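Long-range contact in sister chromatid cohesion protein (Chaetomium thermophilum, PDB 5T8V), which probably loads cohesin onto chromatin, this chain being the helical-repeat C-terminal part of the Scc2 loader: residues A[1044-1057]-A[1114-1128]. Residues are numbered along the deposited sequence; the frame is centred on the assembly and turned at random.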
ATOM      1  N   PRO A1044     -47.709  31.946 -17.938  1.00 47.20           N
ATOM      2  CA  PRO A1044     -47.316  31.364 -19.233  1.00 47.77           C
ATOM      3  C   PRO A1044     -48.293  31.630 -20.364  1.00 49.43           C
ATOM      4  O   PRO A1044     -47.882  31.582 -21.531  1.00 48.75           O
ATOM      5  CB  PRO A1044     -47.216  29.863 -18.926  1.00 47.91           C
ATOM      6  CG  PRO A1044     -46.987  29.789 -17.454  1.00 47.20           C
ATOM      7  CD  PRO A1044     -47.752  30.932 -16.870  1.00 47.39           C
ATOM      8  N   ARG A1045     -49.567  31.904 -20.076  1.00 60.32           N
ATOM      9  CA  ARG A1045     -50.523  32.126 -21.154  1.00 62.83           C
ATOM     10  C   ARG A1045     -50.151  33.324 -22.016  1.00 61.32           C
ATOM     11  O   ARG A1045     -50.603  33.413 -23.163  1.00 62.40           O
ATOM     12  CB  ARG A1045     -51.930  32.303 -20.586  1.00 66.71           C
ATOM     13  CG  ARG A1045     -52.540  31.008 -20.062  1.00 70.48           C
ATOM     14  CD  ARG A1045     -54.006  30.868 -20.444  1.00 74.99           C
ATOM     15  NE  ARG A1045     -54.204  30.906 -21.893  1.00 78.57           N
ATOM     16  CZ  ARG A1045     -54.017  29.873 -22.710  1.00 78.92           C
ATOM     17  NH1 ARG A1045     -53.617  28.700 -22.237  1.00 78.31           N
ATOM     18  NH2 ARG A1045     -54.228  30.015 -24.013  1.00 79.30           N
ATOM     19  N   ASN A1046     -49.334  34.245 -21.500  1.00 46.84           N
ATOM     20  CA  ASN A1046     -48.875  35.364 -22.311  1.00 45.69           C
ATOM     21  C   ASN A1046     -47.873  34.931 -23.373  1.00 44.13           C
ATOM     22  O   ASN A1046     -47.732  35.622 -24.387  1.00 44.19           O
ATOM     23  CB  ASN A1046     -48.253  36.442 -21.422  1.00 44.90           C
ATOM     24  CG  ASN A1046     -49.296  37.264 -20.689  1.00 46.82           C
ATOM     25  OD1 ASN A1046     -49.347  37.270 -19.459  1.00 47.15           O
ATOM     26  ND2 ASN A1046     -50.134  37.966 -21.444  1.00 48.14           N
ATOM     27  N   TYR A1047     -47.182  33.807 -23.166  1.00 47.02           N
ATOM     28  CA  TYR A1047     -46.211  33.330 -24.146  1.00 46.60           C
ATOM     29  C   TYR A1047     -46.831  33.182 -25.530  1.00 48.75           C
ATOM     30  O   TYR A1047     -46.223  33.569 -26.536  1.00 48.48           O
ATOM     31  CB  TYR A1047     -45.628  31.987 -23.703  1.00 45.31           C
ATOM     32  CG  TYR A1047     -44.467  32.062 -22.736  1.00 43.28           C
ATOM     33  CD1 TYR A1047     -43.263  32.648 -23.107  1.00 41.63           C
ATOM     34  CD2 TYR A1047     -44.562  31.514 -21.465  1.00 43.23           C
ATOM     35  CE1 TYR A1047     -42.196  32.705 -22.230  1.00 40.10           C
ATOM     36  CE2 TYR A1047     -43.501  31.566 -20.581  1.00 41.90           C
ATOM     37  CZ  TYR A1047     -42.320  32.161 -20.969  1.00 40.41           C
ATOM     38  OH  TYR A1047     -41.263  32.212 -20.090  1.00 39.28           O
ATOM     39  N   VAL A1048     -48.039  32.620 -25.604  1.00 45.31           N
ATOM     40  CA  VAL A1048     -48.647  32.255 -26.881  1.00 47.00           C
ATOM     41  C   VAL A1048     -49.479  33.406 -27.432  1.00 48.41           C
ATOM     42  O   VAL A1048     -50.424  33.187 -28.200  1.00 50.53           O
ATOM     43  CB  VAL A1048     -49.508  30.984 -26.745  1.00 48.67           C
ATOM     44  CG1 VAL A1048     -48.647  29.805 -26.340  1.00 47.44           C
ATOM     45  CG2 VAL A1048     -50.639  31.196 -25.739  1.00 50.05           C
ATOM     46  N   ALA A1049     -49.139  34.633 -27.051  1.00 47.43           N
ATOM     47  CA  ALA A1049     -49.796  35.813 -27.592  1.00 48.69           C
ATOM     48  C   ALA A1049     -49.003  36.346 -28.777  1.00 48.22           C
ATOM     49  O   ALA A1049     -47.772  36.425 -28.732  1.00 46.35           O
ATOM     50  CB  ALA A1049     -49.930  36.896 -26.521  1.00 48.18           C
ATOM     51  N   ALA A1050     -49.720  36.708 -29.845  1.00 75.39           N
ATOM     52  CA  ALA A1050     -49.067  37.286 -31.015  1.00 77.94           C
ATOM     53  C   ALA A1050     -48.186  38.468 -30.638  1.00 76.47           C
ATOM     54  O   ALA A1050     -47.224  38.780 -31.347  1.00 75.68           O
ATOM     55  CB  ALA A1050     -50.118  37.717 -32.039  1.00 80.32           C
ATOM     56  N   ASN A1051     -48.493  39.127 -29.521  1.00 73.55           N
ATOM     57  CA  ASN A1051     -47.761  40.326 -29.138  1.00 72.17           C
ATOM     58  C   ASN A1051     -46.326  40.015 -28.727  1.00 70.19           C
ATOM     59  O   ASN A1051     -45.439  40.857 -28.909  1.00 70.13           O
ATOM     60  CB  ASN A1051     -48.501  41.029 -27.999  1.00 71.64           C
ATOM     61  CG  ASN A1051     -48.149  42.496 -27.893  1.00 72.02           C
ATOM     62  OD1 ASN A1051     -47.520  43.066 -28.784  1.00 72.87           O
ATOM     63  ND2 ASN A1051     -48.564  43.123 -26.798  1.00 71.63           N
ATOM     64  N   VAL A1052     -46.072  38.827 -28.185  1.00 74.68           N
ATOM     65  CA  VAL A1052     -44.777  38.505 -27.587  1.00 71.93           C
ATOM     66  C   VAL A1052     -43.936  37.611 -28.493  1.00 71.91           C
ATOM     67  O   VAL A1052     -42.753  37.877 -28.708  1.00 73.53           O
ATOM     68  CB  VAL A1052     -44.972  37.870 -26.190  1.00 70.56           C
ATOM     69  CG1 VAL A1052     -45.641  36.506 -26.279  1.00 70.64           C
ATOM     70  CG2 VAL A1052     -43.643  37.765 -25.463  1.00 69.16           C
ATOM     71  N   TYR A1053     -44.518  36.539 -29.039  1.00 56.06           N
ATOM     72  CA  TYR A1053     -43.690  35.603 -29.791  1.00 55.00           C
ATOM     73  C   TYR A1053     -43.222  36.179 -31.119  1.00 54.99           C
ATOM     74  O   TYR A1053     -42.300  35.620 -31.723  1.00 54.24           O
ATOM     75  CB  TYR A1053     -44.416  34.266 -30.007  1.00 55.67           C
ATOM     76  CG  TYR A1053     -45.630  34.282 -30.915  1.00 57.74           C
ATOM     77  CD1 TYR A1053     -45.505  34.477 -32.285  1.00 59.39           C
ATOM     78  CD2 TYR A1053     -46.901  34.047 -30.404  1.00 58.35           C
ATOM     79  CE1 TYR A1053     -46.611  34.475 -33.115  1.00 61.53           C
ATOM     80  CE2 TYR A1053     -48.015  34.038 -31.226  1.00 60.26           C
ATOM     81  CZ  TYR A1053     -47.864  34.252 -32.581  1.00 61.83           C
ATOM     82  OH  TYR A1053     -48.967  34.247 -33.404  1.00 64.11           O
ATOM     83  N   THR A1054     -43.823  37.275 -31.587  1.00 66.02           N
ATOM     84  CA  THR A1054     -43.223  38.017 -32.690  1.00 66.99           C
ATOM     85  C   THR A1054     -41.919  38.666 -32.248  1.00 65.00           C
ATOM     86  O   THR A1054     -40.954  38.732 -33.017  1.00 65.56           O
ATOM     87  CB  THR A1054     -44.196  39.074 -33.217  1.00 68.60           C
ATOM     88  OG1 THR A1054     -44.575  39.959 -32.155  1.00 68.16           O
ATOM     89  CG2 THR A1054     -45.440  38.416 -33.800  1.00 70.17           C
ATOM     90  N   ALA A1055     -41.871  39.139 -31.000  1.00 54.48           N
ATOM     91  CA  ALA A1055     -40.640  39.708 -30.466  1.00 53.12           C
ATOM     92  C   ALA A1055     -39.608  38.623 -30.192  1.00 51.49           C
ATOM     93  O   ALA A1055     -38.408  38.844 -30.382  1.00 51.61           O
ATOM     94  CB  ALA A1055     -40.936  40.503 -29.195  1.00 52.11           C
ATOM     95  N   PHE A1056     -40.049  37.445 -29.742  1.00 54.27           N
ATOM     96  CA  PHE A1056     -39.116  36.339 -29.549  1.00 52.90           C
ATOM     97  C   PHE A1056     -38.544  35.872 -30.883  1.00 55.22           C
ATOM     98  O   PHE A1056     -37.324  35.714 -31.027  1.00 55.21           O
ATOM     99  CB  PHE A1056     -39.810  35.182 -28.824  1.00 51.48           C
ATOM    100  CG  PHE A1056     -40.045  35.422 -27.350  1.00 49.64           C
ATOM    101  CD1 PHE A1056     -39.672  36.613 -26.742  1.00 48.90           C
ATOM    102  CD2 PHE A1056     -40.633  34.440 -26.568  1.00 49.12           C
ATOM    103  CE1 PHE A1056     -39.888  36.816 -25.392  1.00 47.40           C
ATOM    104  CE2 PHE A1056     -40.851  34.641 -25.216  1.00 47.61           C
ATOM    105  CZ  PHE A1056     -40.478  35.829 -24.629  1.00 46.72           C
ATOM    106  N   GLN A1057     -39.410  35.643 -31.872  1.00 59.00           N
ATOM    107  CA  GLN A1057     -38.929  35.299 -33.206  1.00 61.35           C
ATOM    108  C   GLN A1057     -37.977  36.364 -33.733  1.00 61.99           C
ATOM    109  O   GLN A1057     -36.954  36.042 -34.348  1.00 62.52           O
ATOM    110  CB  GLN A1057     -40.108  35.118 -34.163  1.00 64.01           C
ATOM    111  CG  GLN A1057     -40.735  33.731 -34.132  1.00 64.83           C
ATOM    112  CD  GLN A1057     -39.826  32.663 -34.714  1.00 64.20           C
ATOM    113  OE1 GLN A1057     -38.651  32.911 -34.987  1.00 63.41           O
ATOM    114  NE2 GLN A1057     -40.369  31.467 -34.910  1.00 65.79           N
ATOM    115  N   TYR A1114     -50.653  24.378 -18.127  1.00 63.10           N
ATOM    116  CA  TYR A1114     -49.997  25.031 -19.255  1.00 59.44           C
ATOM    117  C   TYR A1114     -49.281  24.029 -20.157  1.00 58.13           C
ATOM    118  O   TYR A1114     -48.154  24.264 -20.597  1.00 54.52           O
ATOM    119  CB  TYR A1114     -49.012  26.089 -18.763  1.00 58.21           C
ATOM    120  CG  TYR A1114     -49.616  27.088 -17.803  1.00 58.21           C
ATOM    121  CD1 TYR A1114     -50.464  28.090 -18.256  1.00 58.40           C
ATOM    122  CD2 TYR A1114     -49.335  27.034 -16.444  1.00 58.25           C
ATOM    123  CE1 TYR A1114     -51.019  29.006 -17.384  1.00 59.31           C
ATOM    124  CE2 TYR A1114     -49.885  27.947 -15.563  1.00 59.23           C
ATOM    125  CZ  TYR A1114     -50.726  28.931 -16.038  1.00 60.87           C
ATOM    126  OH  TYR A1114     -51.277  29.845 -15.169  1.00 63.97           O
ATOM    127  N   ASP A1115     -49.931  22.903 -20.451  1.00 88.60           N
ATOM    128  CA  ASP A1115     -49.327  21.906 -21.330  1.00 88.77           C
ATOM    129  C   ASP A1115     -49.328  22.383 -22.779  1.00 87.03           C
ATOM    130  O   ASP A1115     -48.277  22.445 -23.429  1.00 85.30           O
ATOM    131  CB  ASP A1115     -50.074  20.575 -21.199  1.00 93.34           C
ATOM    132  CG  ASP A1115     -50.092  20.053 -19.775  1.00 96.35           C
ATOM    133  OD1 ASP A1115     -49.110  20.289 -19.039  1.00 96.02           O
ATOM    134  OD2 ASP A1115     -51.089  19.404 -19.391  1.00 98.67           O
ATOM    135  N   ASP A1116     -50.507  22.732 -23.300  1.00 89.24           N
ATOM    136  CA  ASP A1116     -50.611  23.131 -24.700  1.00 88.24           C
ATOM    137  C   ASP A1116     -49.833  24.412 -24.982  1.00 84.67           C
ATOM    138  O   ASP A1116     -49.356  24.614 -26.104  1.00 84.77           O
ATOM    139  CB  ASP A1116     -52.082  23.298 -25.086  1.00 90.73           C
ATOM    140  CG  ASP A1116     -52.831  24.227 -24.150  1.00 91.49           C
ATOM    141  OD1 ASP A1116     -52.368  24.423 -23.007  1.00 90.48           O
ATOM    142  OD2 ASP A1116     -53.889  24.752 -24.556  1.00 93.49           O
ATOM    143  N   VAL A1117     -49.700  25.289 -23.984  1.00 70.31           N
ATOM    144  CA  VAL A1117     -48.849  26.470 -24.127  1.00 68.46           C
ATOM    145  C   VAL A1117     -47.398  26.042 -24.321  1.00 66.86           C
ATOM    146  O   VAL A1117     -46.738  26.404 -25.308  1.00 67.04           O
ATOM    147  CB  VAL A1117     -49.006  27.386 -22.899  1.00 67.94           C
ATOM    148  CG1 VAL A1117     -47.936  28.477 -22.870  1.00 65.61           C
ATOM    149  CG2 VAL A1117     -50.402  28.002 -22.875  1.00 69.66           C
ATOM    150  N   ALA A1118     -46.888  25.260 -23.365  1.00 52.14           N
ATOM    151  CA  ALA A1118     -45.519  24.763 -23.439  1.00 50.20           C
ATOM    152  C   ALA A1118     -45.238  24.113 -24.785  1.00 49.70           C
ATOM    153  O   ALA A1118     -44.188  24.350 -25.391  1.00 48.74           O
ATOM    154  CB  ALA A1118     -45.267  23.771 -22.301  1.00 50.33           C
ATOM    155  N   SER A1119     -46.169  23.291 -25.275  1.00 56.99           N
ATOM    156  CA  SER A1119     -45.955  22.634 -26.560  1.00 57.18           C
ATOM    157  C   SER A1119     -45.973  23.636 -27.707  1.00 56.12           C
ATOM    158  O   SER A1119     -45.133  23.568 -28.610  1.00 56.75           O
ATOM    159  CB  SER A1119     -47.010  21.554 -26.781  1.00 59.93           C
ATOM    160  OG  SER A1119     -46.808  20.920 -28.032  1.00 61.50           O
ATOM    161  N   ALA A1120     -46.928  24.566 -27.694  1.00 50.57           N
ATOM    162  CA  ALA A1120     -46.991  25.592 -28.730  1.00 50.07           C
ATOM    163  C   ALA A1120     -45.644  26.287 -28.892  1.00 49.68           C
ATOM    164  O   ALA A1120     -45.008  26.223 -29.956  1.00 51.23           O
ATOM    165  CB  ALA A1120     -48.086  26.605 -28.387  1.00 49.38           C
ATOM    166  N   THR A1121     -45.182  26.953 -27.832  1.00 69.55           N
ATOM    167  CA  THR A1121     -43.948  27.724 -27.957  1.00 68.11           C
ATOM    168  C   THR A1121     -42.743  26.815 -28.170  1.00 69.31           C
ATOM    169  O   THR A1121     -41.828  27.154 -28.931  1.00 68.73           O
ATOM    170  CB  THR A1121     -43.754  28.605 -26.727  1.00 66.04           C
ATOM    171  OG1 THR A1121     -43.925  27.820 -25.541  1.00 66.08           O
ATOM    172  CG2 THR A1121     -44.758  29.738 -26.739  1.00 65.76           C
ATOM    173  N   THR A1122     -42.727  25.656 -27.510  1.00 44.38           N
ATOM    174  CA  THR A1122     -41.643  24.698 -27.708  1.00 43.72           C
ATOM    175  C   THR A1122     -41.468  24.372 -29.186  1.00 44.26           C
ATOM    176  O   THR A1122     -40.351  24.390 -29.714  1.00 43.99           O
ATOM    177  CB  THR A1122     -41.917  23.421 -26.909  1.00 44.86           C
ATOM    178  OG1 THR A1122     -41.812  23.701 -25.508  1.00 44.10           O
ATOM    179  CG2 THR A1122     -40.926  22.318 -27.273  1.00 44.51           C
ATOM    180  N   HIS A1123     -42.569  24.063 -29.870  1.00 69.57           N
ATOM    181  CA  HIS A1123     -42.474  23.740 -31.287  1.00 71.72           C
ATOM    182  C   HIS A1123     -42.087  24.961 -32.108  1.00 70.37           C
ATOM    183  O   HIS A1123     -41.295  24.850 -33.051  1.00 70.99           O
ATOM    184  CB  HIS A1123     -43.792  23.147 -31.787  1.00 75.97           C
ATOM    185  CG  HIS A1123     -43.887  21.664 -31.608  1.00 78.57           C
ATOM    186  ND1 HIS A1123     -43.272  20.774 -32.462  1.00 80.02           N
ATOM    187  CD2 HIS A1123     -44.516  20.915 -30.672  1.00 79.64           C
ATOM    188  CE1 HIS A1123     -43.521  19.539 -32.062  1.00 81.49           C
ATOM    189  NE2 HIS A1123     -44.275  19.597 -30.978  1.00 81.15           N
ATOM    190  N   ARG A1124     -42.623  26.137 -31.770  1.00 56.99           N
ATOM    191  CA  ARG A1124     -42.273  27.325 -32.545  1.00 57.00           C
ATOM    192  C   ARG A1124     -40.774  27.606 -32.493  1.00 54.47           C
ATOM    193  O   ARG A1124     -40.168  27.945 -33.517  1.00 54.69           O
ATOM    194  CB  ARG A1124     -43.055  28.539 -32.050  1.00 58.04           C
ATOM    195  CG  ARG A1124     -42.589  29.868 -32.666  1.00 58.87           C
ATOM    196  CD  ARG A1124     -43.717  30.610 -33.346  1.00 61.41           C
ATOM    197  NE  ARG A1124     -44.887  30.731 -32.485  1.00 62.46           N
ATOM    198  CZ  ARG A1124     -46.067  31.189 -32.888  1.00 66.14           C
ATOM    199  NH1 ARG A1124     -46.245  31.573 -34.146  1.00 68.73           N
ATOM    200  NH2 ARG A1124     -47.073  31.258 -32.029  1.00 66.88           N
ATOM    201  N   PHE A1125     -40.158  27.476 -31.320  1.00 57.34           N
ATOM    202  CA  PHE A1125     -38.778  27.908 -31.130  1.00 55.65           C
ATOM    203  C   PHE A1125     -37.772  26.761 -31.102  1.00 55.34           C
ATOM    204  O   PHE A1125     -36.578  27.010 -30.892  1.00 54.45           O
ATOM    205  CB  PHE A1125     -38.667  28.722 -29.839  1.00 53.54           C
ATOM    206  CG  PHE A1125     -39.564  29.927 -29.809  1.00 53.78           C
ATOM    207  CD1 PHE A1125     -39.323  31.009 -30.640  1.00 54.38           C
ATOM    208  CD2 PHE A1125     -40.649  29.979 -28.949  1.00 53.62           C
ATOM    209  CE1 PHE A1125     -40.147  32.118 -30.616  1.00 54.73           C
ATOM    210  CE2 PHE A1125     -41.475  31.085 -28.921  1.00 54.04           C
ATOM    211  CZ  PHE A1125     -41.224  32.157 -29.756  1.00 54.62           C
ATOM    212  N   LEU A1126     -38.212  25.521 -31.325  1.00 48.54           N
ATOM    213  CA  LEU A1126     -37.296  24.387 -31.243  1.00 47.94           C
ATOM    214  C   LEU A1126     -36.100  24.573 -32.171  1.00 47.66           C
ATOM    215  O   LEU A1126     -34.949  24.378 -31.763  1.00 46.13           O
ATOM    216  CB  LEU A1126     -38.031  23.089 -31.579  1.00 49.54           C
ATOM    217  CG  LEU A1126     -37.181  21.816 -31.503  1.00 48.73           C
ATOM    218  CD1 LEU A1126     -36.713  21.559 -30.078  1.00 47.12           C
ATOM    219  CD2 LEU A1126     -37.951  20.623 -32.036  1.00 49.95           C
ATOM    220  N   LYS A1127     -36.353  24.943 -33.428  1.00 57.43           N
ATOM    221  CA  LYS A1127     -35.263  25.093 -34.387  1.00 58.29           C
ATOM    222  C   LYS A1127     -34.233  26.106 -33.899  1.00 56.23           C
ATOM    223  O   LYS A1127     -33.023  25.861 -33.974  1.00 55.22           O
ATOM    224  CB  LYS A1127     -35.818  25.508 -35.748  1.00 61.67           C
ATOM    225  CG  LYS A1127     -36.760  24.485 -36.368  1.00 64.98           C
ATOM    226  CD  LYS A1127     -37.322  24.974 -37.694  1.00 68.84           C
ATOM    227  CE  LYS A1127     -38.225  23.934 -38.339  1.00 70.49           C
ATOM    228  NZ  LYS A1127     -38.791  24.409 -39.636  1.00 73.00           N
ATOM    229  N   ASP A1128     -34.696  27.248 -33.388  1.00 56.62           N
ATOM    230  CA  ASP A1128     -33.777  28.292 -32.948  1.00 54.84           C
ATOM    231  C   ASP A1128     -32.972  27.843 -31.735  1.00 52.40           C
ATOM    232  O   ASP A1128     -31.744  28.004 -31.698  1.00 51.65           O
ATOM    233  CB  ASP A1128     -34.552  29.571 -32.634  1.00 54.99           C
ATOM    234  CG  ASP A1128     -35.348  30.073 -33.820  1.00 57.97           C
ATOM    235  OD1 ASP A1128     -34.778  30.820 -34.642  1.00 59.27           O
ATOM    236  OD2 ASP A1128     -36.541  29.717 -33.932  1.00 59.35           O
TER
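Arg1124 lays its guanidinium flat on the ring of Tyr1053, a cation-pi stack with CZ of Arg1124 3.4 Å from the Tyr1053 ring centroid and the two planes 24° apart. The arginine leaves its helix with CG anti to the backbone N (chi1 171°), then bends at chi2 and chi3, which turns its flat end across the ring. With an alanine at Tyr1053, the Arg1124 guanidinium is likely to lose the face it rests on and be free to swing. The aliphatic start of Arg1124 is used as well: its CG meets NE2 of Gln1057 at 3.5 Å. Beside it, Phe1125 pushes its CZ rim into the neighbouring helix, 3.8 Å from CB of Tyr1053 and 3.5 Å from CB of Phe1056. The Phe1056 ring turns an edge toward the Phe1125 face, an offset edge-to-face pair.

Val1117 fills the other end by splitting its methyls: CG1 packs on CG1 of Val1048 at 3.8 Å, while CG2 reaches NH1 of Arg1045 at 3.4 Å. Next to it the Pro1044 ring sits over one face of Tyr1114, its CG 3.7 Å from the Tyr1114 ring centroid in a CH-pi contact. No hydrogen bond joins the two segments; apolar and stacking contacts do the work.

Helix segments 1050-1057 and 1115-1128 run nearly parallel, at 16°, within the HEAT-repeat, all-helical C-terminal part of the loader. Helix 1065-1086 packs against both segments, touching Pro1044 through Phe1078 and Tyr1114 through Glu1082, and its Ser1074 hydrogen-bonds the hydroxyl of Tyr1047.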